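Local coordinates for protein bile acid 7a-dehydratase, BaiE (PDB 4L8P) that probably catalyses the 7-alpha-dehydration of bile-acid intermediates, as a trimeric lyase of the SnoaL-like family with a cystatin-like fold, at residues D38-Y49 and D147-I158. Sequence-based numbering, arbitrary orientation.
Sequences DIEAIKQLKAKY and DKYEKIDGQWYI
Trp156 projects its indole from the hairpin toward helix 38-49, where Ile42 and Asp38 meet it, and is gripped on both faces and at its edge. Ile42 CD1 of the helix sits over one face, 3.8 Å from the centroid of the six-membered ring and nearly on its normal, while Lys151 CB of the neighbouring strand covers the opposite face. At the edge, Trp156 NE1 gives a fairly straight bond (160°) to Asp38 OD1 at 2.9 Å; the acceptor lies in the indole plane, but the carboxylate is turned 77° to the ring, so the N-H arrives from above the carboxylate plane. Asp38 OD1 also takes Lys151 NZ on its syn lone pair, a salt bridge of 2.9 Å. A water donates to Asp38 OD2. Ile42 divides its branches: with CG1 beside the backbone N (chi1 -70°), CG1 and CD1 go to Trp156, and CG2 rests over a face of Tyr149, 3.6 Å from the ring centroid. This is the long N-terminal helix of the cystatin-like SnoaL fold lying on its curved antiparallel sheet, here at the hairpin of strands 137-152 and 155-172, closed by a type I' turn from Ile152 to Gln155. One turn further along the helix, Leu45 CD2 is set among Tyr149, the Trp156 backbone carbonyl and Ile158 CG1, the last at 3.8 Å. Ile158 CD1 meets Tyr49 at CB and at CG and CD2 of its ring. Lys46 bends at chi2 and brings NZ to Asp147 OD2 at 2.7 Å, on the syn side. Asp147 OD1 is hydrogen-bonded to Thr161 OG1, and Trp121 joins this buried cluster through a cation-pi contact with Lys46 and a hydrogen bond with Tyr149 OH.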
loop_
_atom_site.group_PDB
_atom_site.type_symbol
_atom_site.label_atom_id
_atom_site.label_comp_id
_atom_site.label_asym_id
_atom_site.label_seq_id
_atom_site.Cartn_x
_atom_site.Cartn_y
_atom_site.Cartn_z
ATOM N N ASP A 38 9.707 11.970 -10.633
ATOM C CA ASP A 38 8.331 12.035 -11.166
ATOM C C ASP A 38 7.447 10.903 -10.613
ATOM O O ASP A 38 6.305 11.139 -10.203
ATOM C CB ASP A 38 8.343 12.022 -12.693
ATOM C CG ASP A 38 8.805 13.333 -13.296
ATOM O OD1 ASP A 38 8.643 14.406 -12.680
ATOM O OD2 ASP A 38 9.321 13.267 -14.420
ATOM N N ILE A 39 8.002 9.698 -10.539
ATOM C CA ILE A 39 7.260 8.558 -10.020
ATOM C C ILE A 39 6.867 8.840 -8.573
ATOM O O ILE A 39 5.698 8.625 -8.174
ATOM C CB ILE A 39 8.054 7.257 -10.154
ATOM C CG1 ILE A 39 8.103 6.828 -11.619
ATOM C CG2 ILE A 39 7.468 6.143 -9.256
ATOM C CD1 ILE A 39 9.065 5.676 -11.865
ATOM N N GLU A 40 7.832 9.287 -7.774
ATOM C CA GLU A 40 7.529 9.588 -6.372
ATOM C C GLU A 40 6.504 10.718 -6.225
ATOM O O GLU A 40 5.630 10.629 -5.374
ATOM C CB GLU A 40 8.815 9.898 -5.588
ATOM C CG GLU A 40 8.601 10.206 -4.119
ATOM C CD GLU A 40 7.988 9.056 -3.305
ATOM O OE1 GLU A 40 7.991 7.881 -3.735
ATOM O OE2 GLU A 40 7.505 9.341 -2.182
ATOM N N ALA A 41 6.611 11.776 -7.033
ATOM C CA ALA A 41 5.670 12.902 -7.012
ATOM C C ALA A 41 4.245 12.439 -7.333
ATOM O O ALA A 41 3.290 12.831 -6.663
ATOM C CB ALA A 41 6.099 13.938 -8.012
ATOM N N ILE A 42 4.142 11.536 -8.294
ATOM C CA ILE A 42 2.839 10.954 -8.684
ATOM C C ILE A 42 2.244 10.091 -7.562
ATOM O O ILE A 42 1.045 10.168 -7.254
ATOM C CB ILE A 42 2.908 10.217 -10.045
ATOM C CG1 ILE A 42 3.098 11.252 -11.164
ATOM C CG2 ILE A 42 1.680 9.365 -10.276
ATOM C CD1 ILE A 42 3.584 10.657 -12.475
ATOM N N LYS A 43 3.063 9.244 -6.953
ATOM C CA LYS A 43 2.574 8.428 -5.813
ATOM C C LYS A 43 2.052 9.325 -4.664
ATOM O O LYS A 43 1.026 9.013 -4.046
ATOM C CB LYS A 43 3.671 7.509 -5.289
ATOM C CG LYS A 43 4.081 6.433 -6.266
ATOM C CD LYS A 43 5.242 5.671 -5.674
ATOM C CE LYS A 43 5.655 4.505 -6.547
ATOM N NZ LYS A 43 6.901 3.907 -5.990
ATOM N N GLN A 44 2.730 10.449 -4.407
ATOM C CA GLN A 44 2.308 11.381 -3.342
ATOM C C GLN A 44 1.061 12.182 -3.718
ATOM O O GLN A 44 0.219 12.462 -2.873
ATOM C CB GLN A 44 3.431 12.319 -2.939
ATOM C CG GLN A 44 4.621 11.576 -2.337
ATOM C CD GLN A 44 5.484 12.398 -1.392
ATOM O OE1 GLN A 44 5.024 13.359 -0.782
ATOM N NE2 GLN A 44 6.719 11.961 -1.216
ATOM N N LEU A 45 0.943 12.480 -5.006
ATOM C CA LEU A 45 -0.237 13.148 -5.564
ATOM C C LEU A 45 -1.459 12.274 -5.361
ATOM O O LEU A 45 -2.516 12.729 -4.905
ATOM C CB LEU A 45 -0.026 13.428 -7.068
ATOM C CG LEU A 45 -1.236 13.858 -7.908
ATOM C CD1 LEU A 45 -1.717 15.227 -7.484
ATOM C CD2 LEU A 45 -0.867 13.851 -9.384
ATOM N N LYS A 46 -1.355 10.999 -5.744
ATOM C CA LYS A 46 -2.495 10.088 -5.567
ATOM C C LYS A 46 -2.831 9.879 -4.086
ATOM O O LYS A 46 -4.009 9.815 -3.708
ATOM C CB LYS A 46 -2.247 8.751 -6.261
ATOM C CG LYS A 46 -3.501 7.866 -6.327
ATOM C CD LYS A 46 -4.576 8.479 -7.249
ATOM C CE LYS A 46 -5.674 7.471 -7.551
ATOM N NZ LYS A 46 -6.530 7.837 -8.678
ATOM N N ALA A 47 -1.813 9.818 -3.243
ATOM C CA ALA A 47 -2.017 9.736 -1.787
ATOM C C ALA A 47 -2.822 10.921 -1.273
ATOM O O ALA A 47 -3.765 10.747 -0.505
ATOM C CB ALA A 47 -0.686 9.658 -1.079
ATOM N N LYS A 48 -2.450 12.114 -1.723
ATOM C CA LYS A 48 -3.137 13.341 -1.343
ATOM C C LYS A 48 -4.588 13.299 -1.832
ATOM O O LYS A 48 -5.500 13.692 -1.095
ATOM C CB LYS A 48 -2.406 14.572 -1.897
ATOM C CG LYS A 48 -3.073 15.898 -1.608
ATOM C CD LYS A 48 -2.260 17.056 -2.195
ATOM C CE LYS A 48 -2.986 18.388 -2.075
ATOM N NZ LYS A 48 -2.275 19.478 -2.831
ATOM N N TYR A 49 -4.810 12.854 -3.068
ATOM C CA TYR A 49 -6.168 12.708 -3.591
ATOM C C TYR A 49 -7.040 11.854 -2.652
ATOM O O TYR A 49 -8.157 12.260 -2.288
ATOM C CB TYR A 49 -6.129 12.150 -5.033
ATOM C CG TYR A 49 -7.477 11.796 -5.596
ATOM C CD1 TYR A 49 -8.013 10.525 -5.397
ATOM C CD2 TYR A 49 -8.231 12.736 -6.298
ATOM C CE1 TYR A 49 -9.272 10.201 -5.859
ATOM C CE2 TYR A 49 -9.499 12.415 -6.784
ATOM C CZ TYR A 49 -10.013 11.152 -6.551
ATOM O OH TYR A 49 -11.267 10.812 -7.049
ATOM N N ASP A 147 -4.862 5.508 -14.173
ATOM C CA ASP A 147 -4.902 6.983 -14.155
ATOM C C ASP A 147 -4.018 7.544 -15.268
ATOM O O ASP A 147 -3.012 6.906 -15.640
ATOM C CB ASP A 147 -4.284 7.551 -12.880
ATOM C CG ASP A 147 -5.068 7.258 -11.609
ATOM O OD1 ASP A 147 -6.240 6.780 -11.647
ATOM O OD2 ASP A 147 -4.523 7.565 -10.531
ATOM N N LYS A 148 -4.354 8.750 -15.713
ATOM C CA LYS A 148 -3.508 9.530 -16.603
ATOM C C LYS A 148 -3.178 10.844 -15.869
ATOM O O LYS A 148 -4.084 11.512 -15.316
ATOM C CB LYS A 148 -4.197 9.833 -17.932
ATOM C CG LYS A 148 -4.603 8.605 -18.729
ATOM C CD LYS A 148 -3.384 7.834 -19.228
ATOM C CE LYS A 148 -3.731 6.495 -19.866
ATOM N NZ LYS A 148 -2.504 5.929 -20.494
ATOM N N TYR A 149 -1.904 11.229 -15.925
ATOM C CA TYR A 149 -1.399 12.411 -15.231
ATOM C C TYR A 149 -0.734 13.335 -16.219
ATOM O O TYR A 149 -0.230 12.919 -17.280
ATOM C CB TYR A 149 -0.361 12.049 -14.150
ATOM C CG TYR A 149 -0.771 10.935 -13.210
ATOM C CD1 TYR A 149 -1.600 11.185 -12.102
ATOM C CD2 TYR A 149 -0.369 9.648 -13.431
ATOM C CE1 TYR A 149 -2.005 10.133 -11.256
ATOM C CE2 TYR A 149 -0.748 8.622 -12.588
ATOM C CZ TYR A 149 -1.562 8.875 -11.487
ATOM O OH TYR A 149 -1.950 7.824 -10.640
ATOM N N GLU A 150 -0.683 14.594 -15.845
ATOM C CA GLU A 150 0.086 15.557 -16.616
ATOM C C GLU A 150 0.822 16.507 -15.717
ATOM O O GLU A 150 0.392 16.782 -14.604
ATOM C CB GLU A 150 -0.791 16.252 -17.628
ATOM C CG GLU A 150 -1.722 17.292 -17.093
ATOM C CD GLU A 150 -2.510 17.957 -18.215
ATOM O OE1 GLU A 150 -1.906 18.382 -19.232
ATOM O OE2 GLU A 150 -3.732 18.067 -18.065
ATOM N N LYS A 151 1.957 16.978 -16.220
ATOM C CA LYS A 151 2.861 17.828 -15.464
ATOM C C LYS A 151 2.793 19.222 -16.099
ATOM O O LYS A 151 3.027 19.380 -17.294
ATOM C CB LYS A 151 4.290 17.295 -15.518
ATOM C CG LYS A 151 5.199 17.933 -14.472
ATOM C CD LYS A 151 6.615 17.357 -14.543
ATOM C CE LYS A 151 7.439 17.728 -13.334
ATOM N NZ LYS A 151 8.813 17.149 -13.458
ATOM N N ILE A 152 2.439 20.205 -15.277
ATOM C CA ILE A 152 2.257 21.591 -15.722
ATOM C C ILE A 152 3.038 22.470 -14.764
ATOM O O ILE A 152 2.834 22.379 -13.547
ATOM C CB ILE A 152 0.763 21.975 -15.727
ATOM C CG1 ILE A 152 0.001 21.107 -16.739
ATOM C CG2 ILE A 152 0.611 23.471 -16.041
ATOM C CD1 ILE A 152 -1.508 21.158 -16.615
ATOM N N ASP A 153 3.963 23.279 -15.312
ATOM C CA ASP A 153 4.820 24.172 -14.523
ATOM C C ASP A 153 5.444 23.507 -13.300
ATOM O O ASP A 153 5.376 24.041 -12.193
ATOM C CB ASP A 153 4.040 25.445 -14.127
ATOM C CG ASP A 153 3.475 26.201 -15.336
ATOM O OD1 ASP A 153 4.044 26.116 -16.449
ATOM O OD2 ASP A 153 2.447 26.886 -15.173
ATOM N N GLY A 154 5.995 22.305 -13.492
ATOM C CA GLY A 154 6.736 21.578 -12.453
ATOM C C GLY A 154 5.939 20.700 -11.503
ATOM O O GLY A 154 6.505 20.037 -10.633
ATOM N N GLN A 155 4.615 20.695 -11.661
ATOM C CA GLN A 155 3.718 20.031 -10.735
ATOM C C GLN A 155 2.883 19.001 -11.489
ATOM O O GLN A 155 2.377 19.290 -12.585
ATOM C CB GLN A 155 2.780 21.076 -10.105
ATOM C CG GLN A 155 1.672 20.537 -9.206
ATOM C CD GLN A 155 2.185 19.902 -7.942
ATOM O OE1 GLN A 155 3.126 20.404 -7.315
ATOM N NE2 GLN A 155 1.563 18.787 -7.546
ATOM N N TRP A 156 2.724 17.829 -10.885
ATOM C CA TRP A 156 1.877 16.769 -11.430
ATOM C C TRP A 156 0.423 16.921 -10.987
ATOM O O TRP A 156 0.153 17.292 -9.844
ATOM C CB TRP A 156 2.405 15.381 -11.019
ATOM C CG TRP A 156 3.656 15.000 -11.766
ATOM C CD1 TRP A 156 4.939 15.107 -11.328
ATOM C CD2 TRP A 156 3.728 14.459 -13.103
ATOM N NE1 TRP A 156 5.810 14.662 -12.293
ATOM C CE2 TRP A 156 5.096 14.256 -13.396
ATOM C CE3 TRP A 156 2.763 14.116 -14.080
ATOM C CZ2 TRP A 156 5.533 13.713 -14.644
ATOM C CZ3 TRP A 156 3.198 13.579 -15.300
ATOM C CH2 TRP A 156 4.578 13.403 -15.576
ATOM N N TYR A 157 -0.480 16.612 -11.908
ATOM C CA TYR A 157 -1.920 16.648 -11.692
ATOM C C TYR A 157 -2.575 15.405 -12.278
ATOM O O TYR A 157 -2.075 14.817 -13.213
ATOM C CB TYR A 157 -2.558 17.877 -12.362
ATOM C CG TYR A 157 -2.018 19.192 -11.880
ATOM C CD1 TYR A 157 -2.606 19.841 -10.789
ATOM C CD2 TYR A 157 -0.936 19.801 -12.498
ATOM C CE1 TYR A 157 -2.134 21.045 -10.323
ATOM C CE2 TYR A 157 -0.448 21.032 -12.028
ATOM C CZ TYR A 157 -1.053 21.644 -10.943
ATOM O OH TYR A 157 -0.564 22.838 -10.455
ATOM N N ILE A 158 -3.749 15.075 -11.745
ATOM C CA ILE A 158 -4.578 13.983 -12.255
ATOM C C ILE A 158 -5.521 14.579 -13.298
ATOM O O ILE A 158 -6.203 15.562 -13.014
ATOM C CB ILE A 158 -5.388 13.346 -11.103
ATOM C CG1 ILE A 158 -4.490 12.897 -9.951
ATOM C CG2 ILE A 158 -6.169 12.166 -11.607
ATOM C CD1 ILE A 158 -5.252 12.505 -8.706
HETATM O O HOH W 1 9.531 15.380 -16.175
#